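Local atomic coordinates of apical membrane antigen AMA1 (Toxoplasma gondii ME49, PDB entry 4YIV), a protein that takes part in host cell invasion as a microneme protein of the moving junction, the ring formed between parasite and host cell membranes. Residues E258-K263 against G301-D306; Y38-Q43 against Y212-V217; A223-C228 against I346-P351. All blocks are in the same frame, centred on the assembly; numbering follows the deposited sequence.

Interaction 1 (E258-K263 against G301-D306); sequences ERVESK and GFYYVD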
loop_
_atom_site.group_PDB
_atom_site.type_symbol
_atom_site.label_atom_id
_atom_site.label_comp_id
_atom_site.label_asym_id
_atom_site.label_seq_id
_atom_site.Cartn_x
_atom_site.Cartn_y
_atom_site.Cartn_z
ATOM N N GLU A 258 1.699 16.692 -13.133
ATOM C CA GLU A 258 2.630 16.232 -14.145
ATOM C C GLU A 258 1.937 15.515 -15.297
ATOM O O GLU A 258 0.900 14.857 -15.112
ATOM C CB GLU A 258 3.684 15.318 -13.485
ATOM C CG GLU A 258 4.494 16.092 -12.445
ATOM C CD GLU A 258 5.374 15.220 -11.557
ATOM O OE1 GLU A 258 5.189 13.979 -11.562
ATOM O OE2 GLU A 258 6.246 15.804 -10.846
ATOM N N ARG A 259 2.499 15.650 -16.499
ATOM C CA ARG A 259 1.988 14.921 -17.655
ATOM C C ARG A 259 2.230 13.416 -17.508
ATOM O O ARG A 259 3.284 12.990 -17.051
ATOM C CB ARG A 259 2.642 15.430 -18.941
ATOM C CG ARG A 259 2.275 16.872 -19.279
ATOM C CD ARG A 259 2.264 17.131 -20.779
ATOM N NE ARG A 259 1.860 18.509 -21.039
ATOM C CZ ARG A 259 2.684 19.552 -21.006
ATOM N NH1 ARG A 259 2.219 20.777 -21.242
ATOM N NH2 ARG A 259 3.973 19.370 -20.741
ATOM N N VAL A 260 1.247 12.605 -17.884
ATOM C CA VAL A 260 1.456 11.166 -17.957
ATOM C C VAL A 260 0.893 10.639 -19.263
ATOM O O VAL A 260 -0.011 11.239 -19.835
ATOM C CB VAL A 260 0.796 10.435 -16.759
ATOM C CG1 VAL A 260 1.448 10.876 -15.478
ATOM C CG2 VAL A 260 -0.717 10.723 -16.711
ATOM N N GLU A 261 1.432 9.520 -19.728
ATOM C CA GLU A 261 0.934 8.889 -20.936
ATOM C C GLU A 261 -0.271 7.972 -20.663
ATOM O O GLU A 261 -1.014 7.653 -21.574
ATOM C CB GLU A 261 2.036 8.069 -21.591
ATOM C CG GLU A 261 3.332 8.805 -21.861
ATOM C CD GLU A 261 4.457 7.829 -22.152
ATOM O OE1 GLU A 261 4.626 7.453 -23.332
ATOM O OE2 GLU A 261 5.152 7.418 -21.196
ATOM N N SER A 262 -0.432 7.527 -19.418
ATOM C CA SER A 262 -1.510 6.586 -19.058
ATOM C C SER A 262 -1.961 6.802 -17.627
ATOM O O SER A 262 -1.242 7.397 -16.808
ATOM C CB SER A 262 -1.063 5.134 -19.204
ATOM O OG SER A 262 -0.149 4.792 -18.171
ATOM N N LYS A 263 -3.158 6.340 -17.303
ATOM C CA LYS A 263 -3.592 6.461 -15.922
ATOM C C LYS A 263 -2.735 5.555 -15.006
ATOM O O LYS A 263 -2.541 5.842 -13.821
ATOM C CB LYS A 263 -5.092 6.165 -15.803
ATOM C CG LYS A 263 -5.535 4.851 -16.329
ATOM C CD LYS A 263 -7.078 4.805 -16.412
ATOM C CE LYS A 263 -7.586 3.354 -16.507
ATOM N NZ LYS A 263 -9.074 3.203 -16.368
ATOM N N GLY A 301 -3.570 10.986 -5.316
ATOM C CA GLY A 301 -3.536 11.600 -6.617
ATOM C C GLY A 301 -4.669 11.204 -7.517
ATOM O O GLY A 301 -5.462 10.300 -7.184
ATOM N N PHE A 302 -4.768 11.902 -8.640
ATOM C CA PHE A 302 -5.655 11.443 -9.709
ATOM C C PHE A 302 -5.191 11.759 -11.094
ATOM O O PHE A 302 -4.508 12.748 -11.370
ATOM C CB PHE A 302 -7.086 11.993 -9.529
ATOM C CG PHE A 302 -7.190 13.503 -9.416
ATOM C CD1 PHE A 302 -7.272 14.314 -10.553
ATOM C CD2 PHE A 302 -7.231 14.110 -8.159
ATOM C CE1 PHE A 302 -7.408 15.712 -10.422
ATOM C CE2 PHE A 302 -7.381 15.492 -8.025
ATOM C CZ PHE A 302 -7.469 16.286 -9.159
ATOM N N TYR A 303 -5.569 10.839 -11.966
ATOM C CA TYR A 303 -5.466 11.023 -13.378
ATOM C C TYR A 303 -6.654 11.848 -13.857
ATOM O O TYR A 303 -7.773 11.673 -13.370
ATOM C CB TYR A 303 -5.440 9.677 -14.051
ATOM C CG TYR A 303 -5.471 9.790 -15.526
ATOM C CD1 TYR A 303 -6.683 9.853 -16.195
ATOM C CD2 TYR A 303 -4.300 9.839 -16.261
ATOM C CE1 TYR A 303 -6.732 9.962 -17.546
ATOM C CE2 TYR A 303 -4.343 9.960 -17.630
ATOM C CZ TYR A 303 -5.575 10.008 -18.260
ATOM O OH TYR A 303 -5.680 10.120 -19.622
ATOM N N TYR A 304 -6.408 12.766 -14.784
ATOM C CA TYR A 304 -7.474 13.529 -15.420
ATOM C C TYR A 304 -6.965 13.985 -16.774
ATOM O O TYR A 304 -5.802 13.791 -17.096
ATOM C CB TYR A 304 -7.913 14.722 -14.568
ATOM C CG TYR A 304 -6.873 15.827 -14.437
ATOM C CD1 TYR A 304 -5.746 15.663 -13.642
ATOM C CD2 TYR A 304 -7.028 17.023 -15.104
ATOM C CE1 TYR A 304 -4.802 16.662 -13.526
ATOM C CE2 TYR A 304 -6.100 18.035 -14.998
ATOM C CZ TYR A 304 -4.988 17.859 -14.210
ATOM O OH TYR A 304 -4.067 18.877 -14.107
ATOM N N VAL A 305 -7.855 14.580 -17.561
ATOM C CA VAL A 305 -7.521 15.033 -18.895
ATOM C C VAL A 305 -7.684 16.540 -18.916
ATOM O O VAL A 305 -8.729 17.072 -18.551
ATOM C CB VAL A 305 -8.404 14.377 -19.957
ATOM C CG1 VAL A 305 -8.070 14.936 -21.341
ATOM C CG2 VAL A 305 -8.195 12.873 -19.931
ATOM N N ASP A 306 -6.605 17.216 -19.274
ATOM C CA ASP A 306 -6.565 18.666 -19.274
ATOM C C ASP A 306 -7.429 19.176 -20.440
ATOM O O ASP A 306 -7.733 18.424 -21.369
ATOM C CB ASP A 306 -5.112 19.140 -19.398
ATOM C CG ASP A 306 -4.922 20.589 -18.997
ATOM O OD1 ASP A 306 -5.425 20.999 -17.920
ATOM O OD2 ASP A 306 -4.253 21.313 -19.773
HETATM O O HOH W 1 -3.520 9.811 -20.896
#

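Interaction 2 (Y38-Q43 against Y212-V217); sequences YVDLGQ and YGSAYV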
loop_
_atom_site.group_PDB
_atom_site.type_symbol
_atom_site.label_atom_id
_atom_site.label_comp_id
_atom_site.label_asym_id
_atom_site.label_seq_id
_atom_site.Cartn_x
_atom_site.Cartn_y
_atom_site.Cartn_z
ATOM N N TYR A 38 5.887 3.772 1.284
ATOM C CA TYR A 38 6.941 3.415 0.362
ATOM C C TYR A 38 7.954 2.544 1.087
ATOM O O TYR A 38 8.216 1.401 0.700
ATOM C CB TYR A 38 7.570 4.688 -0.220
ATOM C CG TYR A 38 8.687 4.434 -1.199
ATOM C CD1 TYR A 38 8.426 4.045 -2.499
ATOM C CD2 TYR A 38 10.002 4.615 -0.816
ATOM C CE1 TYR A 38 9.472 3.825 -3.398
ATOM C CE2 TYR A 38 11.039 4.416 -1.687
ATOM C CZ TYR A 38 10.775 4.024 -2.982
ATOM O OH TYR A 38 11.827 3.840 -3.842
ATOM N N VAL A 39 8.504 3.080 2.171
ATOM C CA VAL A 39 9.197 2.272 3.157
ATOM C C VAL A 39 8.477 2.384 4.501
ATOM O O VAL A 39 8.297 3.489 5.004
ATOM C CB VAL A 39 10.656 2.724 3.336
ATOM C CG1 VAL A 39 11.305 1.962 4.493
ATOM C CG2 VAL A 39 11.394 2.521 2.003
ATOM N N ASP A 40 8.072 1.236 5.043
ATOM C CA ASP A 40 7.305 1.150 6.283
ATOM C C ASP A 40 8.224 0.609 7.355
ATOM O O ASP A 40 8.572 -0.569 7.329
ATOM C CB ASP A 40 6.079 0.234 6.133
ATOM C CG ASP A 40 5.307 0.025 7.450
ATOM O OD1 ASP A 40 5.720 0.547 8.531
ATOM O OD2 ASP A 40 4.290 -0.726 7.399
ATOM N N LEU A 41 8.612 1.482 8.280
ATOM C CA LEU A 41 9.445 1.101 9.450
ATOM C C LEU A 41 8.975 1.874 10.684
ATOM O O LEU A 41 9.741 2.617 11.301
ATOM C CB LEU A 41 10.922 1.371 9.154
ATOM C CG LEU A 41 11.490 0.487 8.040
ATOM C CD1 LEU A 41 12.899 0.992 7.691
ATOM C CD2 LEU A 41 11.549 -0.965 8.443
ATOM N N GLY A 42 7.686 1.751 10.994
ATOM C CA GLY A 42 7.049 2.625 11.970
ATOM C C GLY A 42 7.306 2.245 13.422
ATOM O O GLY A 42 7.051 3.047 14.316
ATOM N N GLN A 43 7.818 1.042 13.655
ATOM C CA GLN A 43 8.060 0.537 15.019
ATOM C C GLN A 43 9.478 0.022 15.225
ATOM O O GLN A 43 10.291 -0.051 14.295
ATOM C CB GLN A 43 7.049 -0.592 15.365
ATOM C CG GLN A 43 5.698 -0.029 15.828
ATOM C CD GLN A 43 4.496 -0.982 15.785
ATOM O OE1 GLN A 43 3.367 -0.531 15.955
ATOM N NE2 GLN A 43 4.720 -2.271 15.556
ATOM N N TYR A 212 1.785 -6.251 -0.374
ATOM C CA TYR A 212 2.785 -6.146 0.707
ATOM C C TYR A 212 2.136 -5.597 1.948
ATOM O O TYR A 212 1.334 -4.687 1.856
ATOM C CB TYR A 212 3.925 -5.235 0.274
ATOM C CG TYR A 212 5.123 -5.214 1.199
ATOM C CD1 TYR A 212 5.146 -4.411 2.358
ATOM C CD2 TYR A 212 6.253 -5.934 0.886
ATOM C CE1 TYR A 212 6.262 -4.396 3.212
ATOM C CE2 TYR A 212 7.378 -5.908 1.711
ATOM C CZ TYR A 212 7.378 -5.154 2.874
ATOM O OH TYR A 212 8.519 -5.141 3.663
ATOM N N GLY A 213 2.480 -6.130 3.125
ATOM C CA GLY A 213 1.980 -5.525 4.351
ATOM C C GLY A 213 2.851 -5.780 5.561
ATOM O O GLY A 213 3.563 -6.784 5.632
ATOM N N SER A 214 2.719 -4.925 6.570
ATOM C CA SER A 214 3.288 -5.247 7.866
ATOM C C SER A 214 2.436 -6.342 8.514
ATOM O O SER A 214 1.265 -6.548 8.147
ATOM C CB SER A 214 3.360 -4.017 8.776
ATOM O OG SER A 214 2.233 -3.886 9.590
ATOM N N ALA A 215 3.004 -7.034 9.495
ATOM C CA ALA A 215 2.238 -8.042 10.229
ATOM C C ALA A 215 1.067 -7.437 10.946
ATOM O O ALA A 215 0.111 -8.165 11.270
ATOM C CB ALA A 215 3.098 -8.778 11.223
ATOM N N TYR A 216 1.113 -6.133 11.201
ATOM C CA TYR A 216 0.077 -5.515 12.017
ATOM C C TYR A 216 -1.233 -5.264 11.241
ATOM O O TYR A 216 -2.270 -4.910 11.839
ATOM C CB TYR A 216 0.621 -4.225 12.673
ATOM C CG TYR A 216 1.744 -4.621 13.603
ATOM C CD1 TYR A 216 1.464 -5.002 14.914
ATOM C CD2 TYR A 216 3.055 -4.759 13.139
ATOM C CE1 TYR A 216 2.454 -5.464 15.759
ATOM C CE2 TYR A 216 4.055 -5.230 13.978
ATOM C CZ TYR A 216 3.743 -5.576 15.297
ATOM O OH TYR A 216 4.703 -6.057 16.173
ATOM N N VAL A 217 -1.205 -5.464 9.927
ATOM C CA VAL A 217 -2.458 -5.582 9.159
ATOM C C VAL A 217 -3.309 -6.724 9.775
ATOM O O VAL A 217 -4.533 -6.756 9.669
ATOM C CB VAL A 217 -2.193 -5.859 7.687
ATOM C CG1 VAL A 217 -3.504 -6.047 6.900
ATOM C CG2 VAL A 217 -1.375 -4.709 7.038
#

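Interaction 3 (A223-C228 against I346-P351); sequences AFISKC and IIPSNP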
loop_
_atom_site.group_PDB
_atom_site.type_symbol
_atom_site.label_atom_id
_atom_site.label_comp_id
_atom_site.label_asym_id
_atom_site.label_seq_id
_atom_site.Cartn_x
_atom_site.Cartn_y
_atom_site.Cartn_z
ATOM N N ALA A 223 -10.152 -5.260 9.571
ATOM C CA ALA A 223 -10.265 -3.808 9.585
ATOM C C ALA A 223 -9.954 -3.135 8.248
ATOM O O ALA A 223 -10.605 -2.135 7.880
ATOM C CB ALA A 223 -9.362 -3.215 10.670
ATOM N N PHE A 224 -8.981 -3.676 7.508
ATOM C CA PHE A 224 -8.523 -3.034 6.266
ATOM C C PHE A 224 -9.629 -2.932 5.252
ATOM O O PHE A 224 -9.580 -2.102 4.343
ATOM C CB PHE A 224 -7.307 -3.819 5.670
ATOM C CG PHE A 224 -7.690 -5.098 4.946
ATOM C CD1 PHE A 224 -8.016 -5.061 3.599
ATOM C CD2 PHE A 224 -7.713 -6.333 5.607
ATOM C CE1 PHE A 224 -8.399 -6.217 2.926
ATOM C CE2 PHE A 224 -8.094 -7.492 4.939
ATOM C CZ PHE A 224 -8.449 -7.427 3.596
ATOM N N ILE A 225 -10.623 -3.820 5.360
ATOM C CA ILE A 225 -11.699 -3.879 4.374
ATOM C C ILE A 225 -12.444 -2.541 4.281
ATOM O O ILE A 225 -12.818 -2.080 3.198
ATOM C CB ILE A 225 -12.686 -5.041 4.735
ATOM C CG1 ILE A 225 -11.983 -6.394 4.658
ATOM C CG2 ILE A 225 -13.879 -5.076 3.789
ATOM C CD1 ILE A 225 -12.771 -7.514 5.351
ATOM N N SER A 226 -12.642 -1.896 5.420
ATOM C CA SER A 226 -13.353 -0.609 5.470
ATOM C C SER A 226 -12.443 0.599 5.700
ATOM O O SER A 226 -12.843 1.729 5.450
ATOM C CB SER A 226 -14.404 -0.629 6.597
ATOM O OG SER A 226 -13.766 -0.716 7.876
ATOM N N LYS A 227 -11.237 0.372 6.198
ATOM C CA LYS A 227 -10.427 1.479 6.692
ATOM C C LYS A 227 -9.325 1.896 5.749
ATOM O O LYS A 227 -8.659 2.895 6.023
ATOM C CB LYS A 227 -9.811 1.119 8.028
ATOM C CG LYS A 227 -10.830 0.940 9.112
ATOM C CD LYS A 227 -11.693 2.224 9.213
ATOM C CE LYS A 227 -12.243 2.476 10.577
ATOM N NZ LYS A 227 -12.877 3.864 10.613
ATOM N N CYS A 228 -9.152 1.145 4.660
ATOM C CA CYS A 228 -8.001 1.285 3.752
ATOM C C CYS A 228 -8.501 1.492 2.311
ATOM O O CYS A 228 -9.586 0.965 1.947
ATOM C CB CYS A 228 -7.096 0.049 3.869
ATOM S SG CYS A 228 -6.392 -0.256 5.534
ATOM N N ILE A 346 -10.820 -10.308 -1.109
ATOM C CA ILE A 346 -11.142 -9.433 0.031
ATOM C C ILE A 346 -12.661 -9.288 0.251
ATOM O O ILE A 346 -13.106 -8.362 0.898
ATOM C CB ILE A 346 -10.513 -8.009 -0.124
ATOM C CG1 ILE A 346 -11.142 -7.226 -1.275
ATOM C CG2 ILE A 346 -8.996 -8.117 -0.293
ATOM C CD1 ILE A 346 -10.880 -5.725 -1.168
ATOM N N ILE A 347 -13.461 -10.196 -0.291
ATOM C CA ILE A 347 -14.902 -10.215 0.046
ATOM C C ILE A 347 -15.132 -11.159 1.216
ATOM O O ILE A 347 -14.724 -12.326 1.168
ATOM C CB ILE A 347 -15.752 -10.629 -1.170
ATOM C CG1 ILE A 347 -15.594 -9.559 -2.244
ATOM C CG2 ILE A 347 -17.243 -10.729 -0.768
ATOM C CD1 ILE A 347 -16.152 -9.933 -3.566
ATOM N N PRO A 348 -15.734 -10.655 2.321
ATOM C CA PRO A 348 -15.787 -11.533 3.491
ATOM C C PRO A 348 -16.645 -12.793 3.259
ATOM O O PRO A 348 -17.641 -12.715 2.555
ATOM C CB PRO A 348 -16.422 -10.636 4.563
ATOM C CG PRO A 348 -16.114 -9.284 4.145
ATOM C CD PRO A 348 -16.150 -9.285 2.665
ATOM N N SER A 349 -16.246 -13.908 3.851
ATOM C CA SER A 349 -16.992 -15.164 3.799
ATOM C C SER A 349 -18.061 -15.308 4.892
ATOM O O SER A 349 -18.539 -16.402 5.173
ATOM C CB SER A 349 -16.020 -16.311 3.930
ATOM O OG SER A 349 -15.317 -16.217 5.139
ATOM N N ASN A 350 -18.393 -14.217 5.551
ATOM C CA ASN A 350 -19.552 -14.238 6.421
ATOM C C ASN A 350 -20.292 -12.939 6.237
ATOM O O ASN A 350 -19.729 -11.968 5.728
ATOM C CB ASN A 350 -19.119 -14.459 7.866
ATOM C CG ASN A 350 -18.383 -13.264 8.436
ATOM O OD1 ASN A 350 -18.970 -12.194 8.634
ATOM N ND2 ASN A 350 -17.090 -13.427 8.687
ATOM N N PRO A 351 -21.578 -12.905 6.617
ATOM C CA PRO A 351 -22.333 -11.691 6.337
ATOM C C PRO A 351 -22.184 -10.595 7.437
ATOM O O PRO A 351 -22.850 -9.585 7.341
ATOM C CB PRO A 351 -23.770 -12.203 6.259
ATOM C CG PRO A 351 -23.759 -13.358 7.260
ATOM C CD PRO A 351 -22.434 -14.027 7.060
#

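Interaction 1 (E258-K263 against G301-D306)
Tyr303 carries this contact, with its ring lying against the turn that leads from strand 256-259 into helix 263-272. Its CG stands anti to the backbone N (chi1 174°), which aims the ring at Val260 and Lys263. The two meet it differently. Lys263 comes over one face: its CB makes a CH-pi contact 3.9 Å from the ring centroid of Tyr303, 22° off the normal. Its CA comes closer still, 3.5 Å from Tyr303 CD2. The rest of the Lys263 chain is extended and leads away, so the ammonium group takes no part. Val260 comes instead at the ring edge, its CG2 branch 3.7 Å from Tyr303 CD2. Strands 256-259 and 300-305 belong to one antiparallel sheet of this PAN-domain protein, but strand 311-316 runs between them. Tyr303 meets the turn and the helix start. No direct hydrogen bond joins the two segments. Ser262 is the N-cap of helix 263-272, with OG bonded to the backbone N of Gln265, and Cys266 of the same helix also touches Tyr303. At the far end of the ring a water in its plane is hydrogen-bonded to Tyr303 OH at 2.5 Å. The same water donates a weak bond of 3.4 Å to Glu261 O.

Interaction 2 (Y38-Q43 against Y212-V217)
An amide nitrogen sits over an aromatic face here: Gln43 NE2 approaches the ring of Tyr216 from above, 3.4 Å from CE2 and 3.5 Å from CZ. The amide stands nearly upright on the ring, with the two planes 81° apart, and NE2 lies nearer the ring's margin than its centre. The Gln43 chain is extended beyond CG (chi2 162°), which carries the amide across to the tyrosine. Glu54 links the pair from outside. Its OE1 bonds Gln43 NE2 and its OE2 bonds Tyr216 OH, which Arg156 also reaches. Gly42 and Gln43 form a classic beta bulge opposite Glu54, at the start of strand 43-47. The second touch is Asp40 OD2 against Ser214 CB at 3.7 Å. Ser214 follows strand 210-213 and opens an ST turn, its OG accepting from Tyr216 N at 3.0 Å. Gly57 serves both sides: its N bonds Asp40 OD2 and its O bonds Ser214 OG. The carboxylate of Asp40 is further held by Ser35 OG and Ala56 N on OD1. No hydrogen bond joins the two segments directly. The polar ends meet through shared partners, which suggests that the two segments are joined largely through Glu54 and Gly57.

Interaction 3 (A223-C228 against I346-P351)
Phe224 turns the edge of its ring to Ile346. The CG2 branch of Ile346 lies in the ring plane, 3.8 Å from Phe224 CE1 and 4.0 Å from Phe224 CZ. The two side chains run at a slant to each other. Phe224 has its CG between the backbone N and the carbonyl carbon (chi1 78°), and this swings the ring round to the incoming chain although the CB does not point at it. One face of the same ring is covered by its own neighbour, Ile225, whose CG1 lies 3.8 Å above the plane, displaced from the centre. Edge and face are thus taken by different isoleucines. In this PAN-domain protein the contact joins the short helix 224-227 to the irregular loop after strand 329-333, which runs alongside it. Cys228 follows the last helical residue and is tied to Cys59 by a disulfide. Helix 132-141 packs beside the meeting point, with Leu133 touching both Phe224 and Ile346. Further along, Ile225 and Pro348 lie side by side, pointing in contrary senses, with Ile225 CD1 4.0 Å from Pro348 CG. Pro348 also rests on Ser130, and Ser349 forms a backbone hydrogen bond with that residue. The backbone O of Ile346 is buried here without a partner in the model, and Ile225 CG1 is its nearest atom across the contact at 4.4 Å.

Overall arrangement
Interaction 2 lies nearest the middle of the chain, with its centre about 9 Å from the chain centre. Interaction 3 is also buried but farther out, and interaction 1 is only partly buried. None has a direct hydrogen bond between its segments. Interaction 3 packs apolar side chains, though one backbone carbonyl is buried with them. Interaction 2 gathers polar groups whose hydrogen bonds go to shared outside partners. Interaction 1 mixes apolar packing with a water. Interactions 2 and 3 are about 4 Å apart at their nearest atoms, and helix 132-141 touches both. Interaction 1 involves the sheet of strands 256-259 and 300-305, whereas strand 210-213 of interaction 2 belongs to a second five-stranded sheet.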